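Local coordinates for protein mandalate racemase/muconate lactonizing enzyme (Unidentified, PDB 4E4U) that probably catalyses an isomerase- or lyase-type reaction as a member of the mandelate racemase and muconate lactonizing branch of the enolase superfamily, its substrate not established, at residues Ala110-Val113 and Tyr114-Leu117. Numbering follows the deposited sequence.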
loop_
_atom_site.group_PDB
_atom_site.type_symbol
_atom_site.label_atom_id
_atom_site.label_comp_id
_atom_site.label_asym_id
_atom_site.label_seq_id
_atom_site.Cartn_x
_atom_site.Cartn_y
_atom_site.Cartn_z
ATOM N N ALA A 110 2.503 50.584 0.897
ATOM C CA ALA A 110 3.746 51.075 0.284
ATOM C C ALA A 110 4.852 50.008 0.293
ATOM O O ALA A 110 6.014 50.299 0.585
ATOM C CB ALA A 110 4.230 52.390 0.943
ATOM N N LYS A 111 4.483 48.772 -0.032
ATOM C CA LYS A 111 5.446 47.671 -0.137
ATOM C C LYS A 111 5.171 46.839 -1.382
ATOM O O LYS A 111 4.017 46.690 -1.782
ATOM C CB LYS A 111 5.349 46.727 1.071
ATOM C CG LYS A 111 5.592 47.360 2.434
ATOM C CD LYS A 111 6.975 47.964 2.555
ATOM C CE LYS A 111 8.062 46.930 2.480
ATOM N NZ LYS A 111 9.387 47.575 2.751
ATOM N N PRO A 112 6.227 46.261 -1.981
ATOM C CA PRO A 112 6.006 45.206 -2.975
ATOM C C PRO A 112 5.229 44.062 -2.319
ATOM O O PRO A 112 5.387 43.809 -1.112
ATOM C CB PRO A 112 7.422 44.722 -3.304
ATOM C CG PRO A 112 8.320 45.860 -2.925
ATOM C CD PRO A 112 7.660 46.494 -1.729
ATOM N N VAL A 113 4.404 43.372 -3.098
ATOM C CA VAL A 113 3.656 42.240 -2.575
ATOM C C VAL A 113 4.595 41.178 -1.988
ATOM O O VAL A 113 4.276 40.561 -0.964
ATOM C CB VAL A 113 2.726 41.655 -3.655
ATOM C CG1 VAL A 113 2.149 40.315 -3.211
ATOM C CG2 VAL A 113 1.606 42.638 -3.949
ATOM N N TYR A 114 5.765 40.976 -2.596
ATOM C CA TYR A 114 6.688 39.973 -2.063
ATOM C C TYR A 114 7.160 40.283 -0.638
ATOM O O TYR A 114 7.585 39.373 0.070
ATOM C CB TYR A 114 7.874 39.670 -3.004
ATOM C CG TYR A 114 8.771 40.846 -3.353
ATOM C CD1 TYR A 114 9.645 41.396 -2.421
ATOM C CD2 TYR A 114 8.766 41.383 -4.639
ATOM C CE1 TYR A 114 10.464 42.463 -2.759
ATOM C CE2 TYR A 114 9.576 42.440 -4.983
ATOM C CZ TYR A 114 10.429 42.979 -4.044
ATOM O OH TYR A 114 11.236 44.047 -4.391
ATOM N N GLU A 115 7.075 41.545 -0.211
ATOM C CA GLU A 115 7.430 41.885 1.167
ATOM C C GLU A 115 6.317 41.570 2.166
ATOM O O GLU A 115 6.527 41.670 3.378
ATOM C CB GLU A 115 7.888 43.349 1.289
ATOM C CG GLU A 115 9.116 43.718 0.453
ATOM C CD GLU A 115 10.405 43.025 0.899
ATOM O OE1 GLU A 115 10.412 41.802 1.126
ATOM O OE2 GLU A 115 11.438 43.712 1.017
ATOM N N LEU A 116 5.148 41.187 1.654
ATOM C CA LEU A 116 4.009 40.838 2.498
ATOM C C LEU A 116 3.712 39.341 2.478
ATOM O O LEU A 116 3.031 38.828 3.368
ATOM C CB LEU A 116 2.766 41.624 2.072
ATOM C CG LEU A 116 2.949 43.143 2.071
ATOM C CD1 LEU A 116 1.704 43.834 1.542
ATOM C CD2 LEU A 116 3.281 43.626 3.476
ATOM N N LEU A 117 4.231 38.637 1.475
ATOM C CA LEU A 117 3.976 37.200 1.330
ATOM C C LEU A 117 5.194 36.349 1.714
ATOM O O LEU A 117 5.349 35.219 1.247
ATOM C CB LEU A 117 3.516 36.869 -0.095
ATOM C CG LEU A 117 2.033 37.113 -0.411
ATOM C CD1 LEU A 117 1.729 36.854 -1.875
ATOM C CD2 LEU A 117 1.154 36.235 0.465
HETATM O O HOH W 1 10.970 45.548 3.070
#
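P112 lies over the ring of Y114 in a tight backbone turn, just after the Schellman motif that ends helix 88-109 with A110 at its positive-phi position. The turn belongs to the link between the N-terminal capping domain and the barrel of this enolase-superfamily fold.

Three backbone bonds define the turn. E115 N donates to P112 O at 3.0 Å, an i to i+3 bond. V113 O accepts from L116 N at 2.8 Å, again i to i+3, and more weakly from L117 N at 3.1 Å, so one carbonyl oxygen serves two successive amides. Both i to i+3 donors lie more than 50° out of the plane of the carbonyl they use, away from the lone-pair directions.

The proline-tyrosine contact is CH-pi. P112 CB stands 3.6 Å from the centroid of the Y114 ring and 14° off its normal, hence over the centre of one face. Y114 CG sits between the backbone N and the carbonyl carbon (chi1 60°), which folds the ring back above the proline; Y114 OH is held by the carbonyl oxygen of S361. In a second apolar contact, V113 CG1 and L117 CD1 meet at 3.7 Å, the two side chains lying side by side and both touching L289 of helix 289-301.

The charged pair is water-mediated. K111 bends at chi2 and chi3, which curls its chain back so that CE packs 3.8 Å from E115 CB, yet K111 NZ and E115 OE2 remain 4.7 Å apart. E115 OE2 also bonds H69 NE2 of the second subunit, while E115 OE1 takes the backbone N of R120. One water closes the gap, accepting from K111 NZ at 2.6 Å and donating to E115 OE2.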